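Local atomic coordinates of TRAP dicarboxylate transporter, DctP subunit (Sulfurospirillum deleyianum, PDB entry 4OVS), a protein that probably serves as the periplasmic solute-binding subunit of a TRAP transporter, capturing small dicarboxylates such as succinate for uptake into the cell. Residues Ala145-Leu150 against His231-Tyr236; Met88-Lys93 against Arg169-His174; Pro36-Gly41 against Leu211-Thr216; Leu106-Arg111 against Lys307-Ile312. All blocks are in the same frame, centred on the assembly; numbering follows the deposited sequence.

In the fold
From the N terminus, 36-41 at the start of helix 39-54 waits until helix 211-216 for its partner, so contact 3 closes a long loop. Contact 2 is nested inside that loop and joins the segment after strand 86-87 to the end of strand 167-170. Next comes 106-111, whose partner at the end of helix 299-310 is the last to arrive; contact 4 therefore encloses contact 1, where strands 137-152 and 233-241 pair. Contact 1 crosses contacts 2 and 3, as does contact 4. Contacts 2 and 3 hold opposite ends of one succinate, Tyr236 of contact 1 joining contact 3 at its end, while contact 4 packs helix 299-310 on loop 106-111, which touches contact 1.

Contact 1 (Ala145-Leu150 against His231-Tyr236); sequences AGFKHL and HGYLGY
Ala145 and Gly146 both face Leu234, forming a classic beta bulge in the antiparallel pairing of strands 137-152 and 233-241. Leu234 O accepts from both amides, at 3.3 Å from Ala145 N and 3.1 Å from Gly146 N. Beyond the bulge, Lys148 folds back over the partner strand. Its CB packs beside Gly232 O, its CG lies 4.0 Å from Leu234 CB, and a bend at chi3 (-60°) lays CE against the Gly232 backbone, 3.6 Å from Gly232 C. Glycine suits position 232, since a CB there would collide with Lys148 CE. The ammonium group at the tip makes a salt bridge with Glu208, which also receives a hydrogen bond from His231 NE2. The His231 ring meets Leu150 with CE1 3.6 Å from Leu150 CG, and its ND1 bonds Ser229. Replacing the His231 ring by an alanine's methyl is likely to cost Glu208 and Ser229 a partner each and to open a gap beside Leu150. Next to the bulge, Phe147 and Tyr233 form a T-shaped stack, planes at 74°, with Tyr233 CD1 over the centre of the Phe147 ring. Near Lys148 a water joins the strands, 2.7 Å from Lys148 NZ and 2.8 Å from Tyr233 O.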
# COMPACT_ATOMS: atom_id res chain seq x y z
N ALA A 145 -0.33 2.52 -5.38
CA ALA A 145 -1.52 1.67 -5.38
C ALA A 145 -2.70 2.55 -5.69
O ALA A 145 -3.18 2.50 -6.79
CB ALA A 145 -1.72 0.89 -4.03
N GLY A 146 -3.15 3.34 -4.71
CA GLY A 146 -4.18 4.30 -4.94
C GLY A 146 -4.74 4.81 -3.63
O GLY A 146 -4.32 4.40 -2.55
N PHE A 147 -5.71 5.71 -3.74
CA PHE A 147 -6.43 6.18 -2.58
C PHE A 147 -7.36 5.09 -2.05
O PHE A 147 -7.81 4.22 -2.78
CB PHE A 147 -7.20 7.45 -2.93
CG PHE A 147 -6.33 8.65 -3.09
CD1 PHE A 147 -5.99 9.43 -1.99
CD2 PHE A 147 -5.82 8.97 -4.31
CE1 PHE A 147 -5.19 10.52 -2.13
CE2 PHE A 147 -5.01 10.06 -4.45
CZ PHE A 147 -4.70 10.84 -3.36
N LYS A 148 -7.65 5.17 -0.75
CA LYS A 148 -8.29 4.11 -0.00
C LYS A 148 -9.78 4.40 0.17
O LYS A 148 -10.19 5.57 0.23
CB LYS A 148 -7.65 3.98 1.38
CG LYS A 148 -6.21 3.48 1.38
CD LYS A 148 -5.73 3.24 2.82
CE LYS A 148 -5.79 4.53 3.62
NZ LYS A 148 -5.03 4.45 4.90
N HIS A 149 -10.59 3.34 0.31
CA HIS A 149 -12.05 3.47 0.42
C HIS A 149 -12.60 2.59 1.51
O HIS A 149 -12.12 1.48 1.71
CB HIS A 149 -12.70 3.04 -0.89
CG HIS A 149 -12.14 3.75 -2.07
ND1 HIS A 149 -12.36 5.08 -2.29
CD2 HIS A 149 -11.31 3.33 -3.05
CE1 HIS A 149 -11.70 5.46 -3.37
NE2 HIS A 149 -11.07 4.41 -3.86
N LEU A 150 -13.59 3.10 2.23
CA LEU A 150 -14.16 2.38 3.33
C LEU A 150 -15.27 1.42 2.85
O LEU A 150 -16.13 1.80 2.04
CB LEU A 150 -14.78 3.38 4.31
CG LEU A 150 -13.91 4.28 5.16
CD1 LEU A 150 -14.79 5.24 5.94
CD2 LEU A 150 -13.07 3.46 6.09
N HIS A 231 -10.10 8.62 1.54
CA HIS A 231 -9.82 9.36 2.75
C HIS A 231 -8.34 9.27 3.14
O HIS A 231 -7.89 10.06 3.95
CB HIS A 231 -10.71 8.83 3.85
CG HIS A 231 -10.45 7.40 4.16
ND1 HIS A 231 -11.06 6.37 3.49
CD2 HIS A 231 -9.56 6.84 5.00
CE1 HIS A 231 -10.60 5.22 3.95
NE2 HIS A 231 -9.68 5.48 4.85
N GLY A 232 -7.60 8.33 2.57
CA GLY A 232 -6.16 8.24 2.80
C GLY A 232 -5.48 7.56 1.62
O GLY A 232 -6.17 7.06 0.71
N TYR A 233 -4.14 7.50 1.61
CA TYR A 233 -3.41 6.99 0.43
C TYR A 233 -2.60 5.75 0.79
O TYR A 233 -2.15 5.63 1.90
CB TYR A 233 -2.50 8.10 -0.20
CG TYR A 233 -1.68 7.52 -1.32
CD1 TYR A 233 -2.23 7.36 -2.59
CD2 TYR A 233 -0.40 7.06 -1.10
CE1 TYR A 233 -1.50 6.74 -3.64
CE2 TYR A 233 0.36 6.48 -2.15
CZ TYR A 233 -0.22 6.32 -3.41
OH TYR A 233 0.49 5.69 -4.43
N LEU A 234 -2.43 4.84 -0.16
CA LEU A 234 -1.64 3.64 0.03
C LEU A 234 -0.69 3.50 -1.16
O LEU A 234 -1.11 3.50 -2.33
CB LEU A 234 -2.54 2.41 0.16
CG LEU A 234 -1.97 1.13 0.80
CD1 LEU A 234 -3.12 0.19 1.20
CD2 LEU A 234 -1.05 0.39 -0.16
N GLY A 235 0.60 3.42 -0.83
CA GLY A 235 1.68 3.24 -1.79
C GLY A 235 2.81 2.41 -1.20
O GLY A 235 2.77 2.09 -0.02
N TYR A 236 3.83 2.13 -2.00
CA TYR A 236 4.88 1.19 -1.65
C TYR A 236 6.30 1.79 -1.84
O TYR A 236 6.51 2.68 -2.66
CB TYR A 236 4.77 -0.01 -2.57
CG TYR A 236 3.36 -0.57 -2.76
CD1 TYR A 236 2.78 -1.34 -1.77
CD2 TYR A 236 2.64 -0.36 -3.94
CE1 TYR A 236 1.51 -1.88 -1.90
CE2 TYR A 236 1.34 -0.92 -4.09
CZ TYR A 236 0.81 -1.69 -3.07
OH TYR A 236 -0.45 -2.23 -3.12
O HOH W 1 -2.42 4.08 4.19

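Contact 2 (Met88-Lys93 against Arg169-His174); sequences MPSFSK and RIMSSH. With SIN (succinic acid), chain C.
Succinate O1 is gripped from both segments, by Lys93 NZ at 2.8 Å and by Arg169 NH2 at 3.0 Å. Arg169 NH1 takes the other oxygen of the same carboxylate, O2, also at 3.0 Å. Both arginine bonds are nearly straight (166°), and the carboxylate carbon lies in the guanidinium plane at its edge: the bidentate pairing by which TRAP solute-binding proteins characteristically recognise an acid. A leucine in place of Arg169 would probably leave O2 without this donor and O1 relying on Lys93. Lysine suits its own place because a long chain, bent at chi2 (-74°) and chi4 (71°), can return to the ligand although its CB points away; Asp72 gives its ammonium group a salt bridge as well. Beside the carboxylate lies Met171, present as selenomethionine, its chain crossing that of Lys93 at about a right angle. Its CG lies 3.2 Å from succinate O1, SE rests 3.4 Å from Ser90 OG, and CE turns to Ser92 OG at 3.3 Å. Small serines let this thick, flexible chain nestle close, while Asp105 holds both Ser92 OG and Ser173 OG. The segment 88-93 runs alongside strand 233-241 through backbone bonds of Pro89 and Phe91. Across from it, strand 167-170 pairs with strand 186-189 and leads to Ser173, the N-cap of helix 174-181, whose Leu176 covers both Ser92 and Met171.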
# COMPACT_ATOMS: atom_id res chain seq x y z
N MSE A 88 8.25 -5.13 -1.67
CA MSE A 88 7.61 -3.85 -1.98
C MSE A 88 6.51 -3.47 -0.99
O MSE A 88 5.35 -3.32 -1.36
CB MSE A 88 7.07 -3.86 -3.38
CG MSE A 88 8.07 -4.14 -4.46
SE MSE A 88 8.10 -6.06 -4.89
CE MSE A 88 9.13 -5.95 -6.51
N PRO A 89 6.87 -3.34 0.28
CA PRO A 89 5.92 -3.15 1.38
C PRO A 89 5.21 -1.83 1.32
O PRO A 89 5.79 -0.88 0.84
CB PRO A 89 6.81 -3.20 2.62
CG PRO A 89 8.01 -3.93 2.17
CD PRO A 89 8.24 -3.53 0.78
N SER A 90 3.96 -1.76 1.77
CA SER A 90 3.28 -0.47 1.83
C SER A 90 3.93 0.40 2.94
O SER A 90 4.60 -0.11 3.82
CB SER A 90 1.80 -0.62 2.11
OG SER A 90 1.61 -1.03 3.44
N PHE A 91 3.71 1.71 2.87
CA PHE A 91 4.33 2.64 3.81
C PHE A 91 4.06 2.24 5.26
O PHE A 91 4.93 2.33 6.13
CB PHE A 91 3.83 4.08 3.53
CG PHE A 91 4.09 4.58 2.10
CD1 PHE A 91 5.20 4.16 1.40
CD2 PHE A 91 3.19 5.41 1.47
CE1 PHE A 91 5.41 4.56 0.11
CE2 PHE A 91 3.38 5.81 0.17
CZ PHE A 91 4.50 5.41 -0.50
N SER A 92 2.84 1.85 5.54
CA SER A 92 2.46 1.46 6.92
C SER A 92 3.35 0.36 7.48
O SER A 92 3.56 0.28 8.69
CB SER A 92 1.02 0.92 6.96
OG SER A 92 0.04 1.91 6.65
N LYS A 93 3.84 -0.50 6.60
CA LYS A 93 4.60 -1.66 6.99
C LYS A 93 5.98 -1.25 7.53
O LYS A 93 6.62 -2.02 8.22
CB LYS A 93 4.74 -2.61 5.81
CG LYS A 93 3.43 -3.04 5.16
CD LYS A 93 2.64 -4.04 5.97
CE LYS A 93 1.14 -4.01 5.62
NZ LYS A 93 0.79 -4.55 4.30
N ARG A 169 -10.46 -3.85 10.20
CA ARG A 169 -9.07 -4.24 9.99
C ARG A 169 -8.23 -3.01 9.60
O ARG A 169 -8.69 -2.18 8.83
CB ARG A 169 -8.98 -5.28 8.87
CG ARG A 169 -7.58 -5.88 8.67
CD ARG A 169 -6.87 -5.15 7.56
NE ARG A 169 -5.46 -5.51 7.43
CZ ARG A 169 -4.72 -5.22 6.36
NH1 ARG A 169 -5.29 -4.59 5.33
NH2 ARG A 169 -3.42 -5.54 6.31
N ILE A 170 -7.02 -2.92 10.14
CA ILE A 170 -6.03 -1.95 9.65
C ILE A 170 -4.67 -2.61 9.47
O ILE A 170 -4.39 -3.66 10.05
CB ILE A 170 -5.79 -0.82 10.64
CG1 ILE A 170 -5.45 -1.38 12.02
CG2 ILE A 170 -7.01 0.06 10.72
CD1 ILE A 170 -4.96 -0.31 13.01
N MSE A 171 -3.83 -1.98 8.68
CA MSE A 171 -2.41 -2.28 8.69
C MSE A 171 -1.79 -1.73 9.97
O MSE A 171 -2.42 -0.91 10.68
CB MSE A 171 -1.75 -1.65 7.48
CG MSE A 171 -2.27 -2.13 6.12
SE MSE A 171 -1.55 -0.97 4.64
CE MSE A 171 -2.53 0.67 5.02
N SER A 172 -0.56 -2.14 10.27
CA SER A 172 0.03 -1.87 11.58
C SER A 172 0.63 -0.50 11.64
O SER A 172 1.82 -0.32 11.40
CB SER A 172 1.14 -2.86 11.91
OG SER A 172 1.57 -2.65 13.26
N SER A 173 -0.18 0.48 12.01
CA SER A 173 0.24 1.85 11.99
C SER A 173 -0.52 2.64 13.03
O SER A 173 -1.74 2.63 13.03
CB SER A 173 -0.07 2.45 10.62
OG SER A 173 0.06 3.87 10.67
N HIS A 174 0.20 3.35 13.89
CA HIS A 174 -0.46 4.14 14.93
C HIS A 174 -1.33 5.23 14.33
O HIS A 174 -2.36 5.57 14.90
CB HIS A 174 0.55 4.73 15.92
CG HIS A 174 1.34 3.68 16.64
ND1 HIS A 174 2.71 3.74 16.77
CD2 HIS A 174 0.94 2.55 17.27
CE1 HIS A 174 3.13 2.69 17.45
NE2 HIS A 174 2.08 1.95 17.76
C1 SIN C . -2.63 -3.87 2.97
O1 SIN C . -2.03 -4.45 3.92
O2 SIN C . -3.81 -3.47 3.03
C2 SIN C . -1.83 -3.54 1.73
C3 SIN C . -1.39 -4.79 0.98
C4 SIN C . -0.57 -4.27 -0.18
O3 SIN C . 0.67 -4.46 -0.24
O4 SIN C . -1.18 -3.62 -1.06

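Contact 3 (Pro36-Gly41 against Leu211-Thr216); sequences PNTPKG and LSNFYT. With SIN (succinic acid), chain C.
Thr38 lays its methyl against Thr216: CG2 is 3.5 Å from Thr216 OG1 and close to Thr216 CG2 as well, the two side chains crossing at about a right angle. With chi1 at 55°, Thr38 sends its methyl to the neighbour and keeps OG1 for its own backbone, where it accepts from Gly41 N at 3.0 Å. That bond makes Thr38 the N-cap of helix 39-54, and OG1 also bonds Ser35 O. Threonine thus serves with both branches. Glycine suits position 41 because a CB would run into Pro36 CA. Thr216 OG1, the atom that meets this methyl, donates back along its own helix to Ser212 O at 2.8 Å, while Thr216 N reaches the same carbonyl from the opposite face. At the outer end a water lies 2.6 Å from Thr216 O and is weakly held by Asn37 ND2. At the inner end both segments bind one succinate carboxylate: the extended chain of Lys40 brings NZ to 2.9 Å from succinate O3, and Asn213 ND2 donates to O4 at 2.9 Å, angle 164°. Tyr236 OH bonds O4 too, and Met88 O receives Lys40 NZ. No direct hydrogen bond joins the two segments, so methyl packing, a water and the ligand carry the contact, consistent with two lobes that close around a bound acid, as in related solute-binding proteins.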
# COMPACT_ATOMS: atom_id res chain seq x y z
N PRO A 36 -1.17 -11.06 -8.46
CA PRO A 36 -0.39 -10.66 -9.65
C PRO A 36 -1.18 -9.79 -10.62
O PRO A 36 -0.60 -9.16 -11.50
CB PRO A 36 -0.10 -11.99 -10.35
CG PRO A 36 -0.38 -13.05 -9.32
CD PRO A 36 -1.35 -12.52 -8.35
N ASN A 37 -2.49 -9.75 -10.47
CA ASN A 37 -3.34 -8.96 -11.37
C ASN A 37 -3.41 -7.47 -11.04
O ASN A 37 -4.12 -6.73 -11.71
CB ASN A 37 -4.76 -9.54 -11.35
CG ASN A 37 -4.81 -10.95 -11.90
OD1 ASN A 37 -4.23 -11.23 -12.94
ND2 ASN A 37 -5.50 -11.86 -11.18
N THR A 38 -2.73 -7.02 -9.98
CA THR A 38 -2.73 -5.62 -9.59
C THR A 38 -1.58 -4.93 -10.34
O THR A 38 -0.65 -5.59 -10.81
CB THR A 38 -2.50 -5.44 -8.09
OG1 THR A 38 -1.28 -6.10 -7.68
CG2 THR A 38 -3.66 -5.97 -7.22
N PRO A 39 -1.59 -3.60 -10.41
CA PRO A 39 -0.38 -2.87 -10.88
C PRO A 39 0.94 -3.29 -10.18
O PRO A 39 1.93 -3.53 -10.84
CB PRO A 39 -0.72 -1.43 -10.56
CG PRO A 39 -2.24 -1.39 -10.73
CD PRO A 39 -2.72 -2.68 -10.15
N LYS A 40 0.93 -3.41 -8.86
CA LYS A 40 2.09 -3.87 -8.08
C LYS A 40 2.54 -5.26 -8.46
O LYS A 40 3.71 -5.53 -8.53
CB LYS A 40 1.74 -3.84 -6.61
CG LYS A 40 2.75 -4.46 -5.75
CD LYS A 40 2.42 -4.27 -4.25
CE LYS A 40 3.20 -5.20 -3.37
NZ LYS A 40 2.95 -4.90 -1.94
N GLY A 41 1.60 -6.15 -8.66
CA GLY A 41 1.94 -7.49 -9.07
C GLY A 41 2.47 -7.56 -10.48
O GLY A 41 3.40 -8.34 -10.77
N LEU A 211 -8.98 0.36 -4.64
CA LEU A 211 -9.90 -0.46 -5.45
C LEU A 211 -9.20 -1.68 -6.00
O LEU A 211 -9.81 -2.74 -6.20
CB LEU A 211 -10.53 0.35 -6.60
CG LEU A 211 -11.48 1.46 -6.17
CD1 LEU A 211 -12.19 2.07 -7.38
CD2 LEU A 211 -12.50 0.93 -5.16
N SER A 212 -7.89 -1.55 -6.20
CA SER A 212 -7.07 -2.62 -6.74
C SER A 212 -7.13 -3.87 -5.84
O SER A 212 -7.47 -4.97 -6.27
CB SER A 212 -5.61 -2.10 -6.82
OG SER A 212 -5.10 -1.75 -5.50
N ASN A 213 -6.83 -3.70 -4.56
CA ASN A 213 -6.91 -4.81 -3.62
C ASN A 213 -8.35 -5.26 -3.32
O ASN A 213 -8.61 -6.45 -3.14
CB ASN A 213 -6.21 -4.43 -2.33
CG ASN A 213 -4.71 -4.37 -2.48
OD1 ASN A 213 -4.11 -4.94 -3.40
ND2 ASN A 213 -4.07 -3.70 -1.54
N PHE A 214 -9.27 -4.30 -3.26
CA PHE A 214 -10.66 -4.58 -2.96
C PHE A 214 -11.23 -5.62 -3.92
O PHE A 214 -11.89 -6.55 -3.48
CB PHE A 214 -11.48 -3.29 -3.01
CG PHE A 214 -12.87 -3.42 -2.48
CD1 PHE A 214 -13.11 -3.52 -1.13
CD2 PHE A 214 -13.95 -3.41 -3.35
CE1 PHE A 214 -14.41 -3.65 -0.63
CE2 PHE A 214 -15.27 -3.54 -2.87
CZ PHE A 214 -15.50 -3.65 -1.51
N TYR A 215 -10.95 -5.51 -5.21
CA TYR A 215 -11.54 -6.46 -6.17
C TYR A 215 -10.71 -7.72 -6.38
O TYR A 215 -11.23 -8.81 -6.38
CB TYR A 215 -11.82 -5.75 -7.51
CG TYR A 215 -12.46 -6.62 -8.55
CD1 TYR A 215 -13.83 -6.75 -8.60
CD2 TYR A 215 -11.71 -7.29 -9.48
CE1 TYR A 215 -14.45 -7.56 -9.57
CE2 TYR A 215 -12.31 -8.10 -10.46
CZ TYR A 215 -13.68 -8.21 -10.49
OH TYR A 215 -14.27 -8.99 -11.43
N THR A 216 -9.42 -7.57 -6.57
CA THR A 216 -8.52 -8.69 -6.83
C THR A 216 -8.43 -9.69 -5.69
O THR A 216 -8.16 -10.85 -5.96
CB THR A 216 -7.11 -8.27 -7.19
OG1 THR A 216 -6.52 -7.55 -6.11
CG2 THR A 216 -7.14 -7.41 -8.47
C1 SIN C . -2.63 -3.87 2.97
O1 SIN C . -2.03 -4.45 3.92
O2 SIN C . -3.81 -3.47 3.03
C2 SIN C . -1.83 -3.54 1.73
C3 SIN C . -1.39 -4.79 0.98
C4 SIN C . -0.57 -4.27 -0.18
O3 SIN C . 0.67 -4.46 -0.24
O4 SIN C . -1.18 -3.62 -1.06
O HOH W 2 -7.39 -11.48 -8.38

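Contact 4 (Leu106-Arg111 against Lys307-Ile312); sequences LPFIFR and KAMEAI
The Phe108 ring and the Glu310 carboxylate cross with their planes 84° apart, and the nearest approach is at the root of the ring, where Glu310 OE2 lies 3.5 Å from Phe108 CB. On its outer part the ring meets the selenium of Met309, a selenomethionine, with Phe108 CE2 4.3 Å from Met309 SE. The ring of Pro107 does most of the remaining work. Its CB sits 3.8 Å from Met309 CB, its CG lies 3.4 Å from Met309 O, and its CD meets Ile312 CD1 at 3.7 Å, the isoleucine chain stretched out toward it (chi2 174°). Proline fits here twice over, as a compact apolar surface against the end of helix 299-310 and as the second residue of a type II turn from Leu106 to Ile109. Phe108 follows in the third position of that turn with positive phi (67°), where glycine is the commoner residue. Gln179 of helix 174-181 touches Pro107, Met309 and Ile312, and Tyr313 OH bonds Pro107 O. With no hydrogen bond between the segments, the contact rests on apolar shape, and the partly exposed Glu310 sets its aliphatic CG beside the turn, so complementary surfaces rather than directed bonds probably hold the helix end here.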
# COMPACT_ATOMS: atom_id res chain seq x y z
N LEU A 106 -1.38 9.66 6.88
CA LEU A 106 -2.29 10.63 7.49
C LEU A 106 -3.51 10.85 6.61
O LEU A 106 -3.39 10.96 5.40
CB LEU A 106 -1.59 11.95 7.72
CG LEU A 106 -0.52 11.95 8.81
CD1 LEU A 106 0.34 13.22 8.69
CD2 LEU A 106 -1.19 11.82 10.20
N PRO A 107 -4.69 10.89 7.21
CA PRO A 107 -5.89 11.02 6.38
C PRO A 107 -5.98 12.36 5.65
O PRO A 107 -5.82 13.41 6.23
CB PRO A 107 -7.03 10.84 7.38
CG PRO A 107 -6.43 10.96 8.73
CD PRO A 107 -4.99 10.56 8.60
N PHE A 108 -6.20 12.29 4.34
CA PHE A 108 -6.34 13.47 3.49
C PHE A 108 -5.08 14.31 3.32
O PHE A 108 -5.17 15.45 2.90
CB PHE A 108 -7.47 14.36 3.98
CG PHE A 108 -8.82 13.72 3.87
CD1 PHE A 108 -9.50 13.72 2.67
CD2 PHE A 108 -9.38 13.08 4.96
CE1 PHE A 108 -10.74 13.10 2.55
CE2 PHE A 108 -10.64 12.46 4.85
CZ PHE A 108 -11.31 12.47 3.64
N ILE A 109 -3.91 13.74 3.58
CA ILE A 109 -2.66 14.49 3.43
C ILE A 109 -2.34 14.78 1.94
O ILE A 109 -1.83 15.85 1.59
CB ILE A 109 -1.47 13.79 4.16
CG1 ILE A 109 -0.22 14.69 4.15
CG2 ILE A 109 -1.11 12.49 3.52
CD1 ILE A 109 0.03 15.44 5.42
N PHE A 110 -2.68 13.86 1.05
CA PHE A 110 -2.40 14.04 -0.38
C PHE A 110 -3.68 14.49 -1.12
O PHE A 110 -4.71 13.80 -1.02
CB PHE A 110 -1.88 12.74 -1.03
CG PHE A 110 -0.52 12.28 -0.52
CD1 PHE A 110 0.64 13.00 -0.81
CD2 PHE A 110 -0.39 11.14 0.23
CE1 PHE A 110 1.90 12.58 -0.34
CE2 PHE A 110 0.85 10.73 0.71
CZ PHE A 110 2.00 11.46 0.43
N ARG A 111 -3.60 15.60 -1.86
CA ARG A 111 -4.75 16.20 -2.54
C ARG A 111 -5.13 15.44 -3.77
O ARG A 111 -6.29 15.46 -4.17
CB ARG A 111 -4.43 17.61 -3.01
CG ARG A 111 -4.05 18.56 -1.95
CD ARG A 111 -4.00 19.97 -2.49
NE ARG A 111 -3.00 20.16 -3.54
CZ ARG A 111 -1.69 20.29 -3.32
NH1 ARG A 111 -1.19 20.22 -2.09
NH2 ARG A 111 -0.87 20.49 -4.34
N LYS A 307 -12.79 16.95 8.54
CA LYS A 307 -12.69 17.57 9.85
C LYS A 307 -12.40 16.53 10.92
O LYS A 307 -11.50 16.70 11.75
CB LYS A 307 -13.99 18.30 10.20
CG LYS A 307 -13.89 18.97 11.58
CD LYS A 307 -15.13 19.74 11.96
CE LYS A 307 -14.91 20.46 13.29
NZ LYS A 307 -16.09 21.29 13.68
N ALA A 308 -13.14 15.44 10.91
CA ALA A 308 -13.05 14.49 12.00
C ALA A 308 -11.72 13.78 11.99
O ALA A 308 -11.17 13.46 13.05
CB ALA A 308 -14.18 13.47 11.89
N MSE A 309 -11.21 13.50 10.79
CA MSE A 309 -10.05 12.65 10.65
C MSE A 309 -8.73 13.43 10.74
O MSE A 309 -7.72 12.88 11.18
CB MSE A 309 -10.15 11.84 9.36
CG MSE A 309 -11.18 10.70 9.46
SE MSE A 309 -10.98 9.46 7.93
CE MSE A 309 -11.49 7.74 8.77
N GLU A 310 -8.72 14.68 10.31
CA GLU A 310 -7.51 15.48 10.43
C GLU A 310 -7.23 15.87 11.86
O GLU A 310 -6.09 16.22 12.21
CB GLU A 310 -7.60 16.71 9.55
CG GLU A 310 -7.46 16.35 8.08
CD GLU A 310 -8.06 17.39 7.17
OE1 GLU A 310 -8.47 18.45 7.68
OE2 GLU A 310 -8.15 17.11 5.95
N ALA A 311 -8.25 15.80 12.71
CA ALA A 311 -8.09 16.20 14.10
C ALA A 311 -6.99 15.40 14.79
O ALA A 311 -6.52 15.78 15.84
CB ALA A 311 -9.43 16.05 14.87
N ILE A 312 -6.58 14.30 14.18
CA ILE A 312 -5.58 13.43 14.78
C ILE A 312 -4.13 13.92 14.55
O ILE A 312 -3.20 13.41 15.19
CB ILE A 312 -5.71 12.00 14.24
CG1 ILE A 312 -5.14 11.89 12.82
CG2 ILE A 312 -7.20 11.53 14.24
CD1 ILE A 312 -5.10 10.47 12.30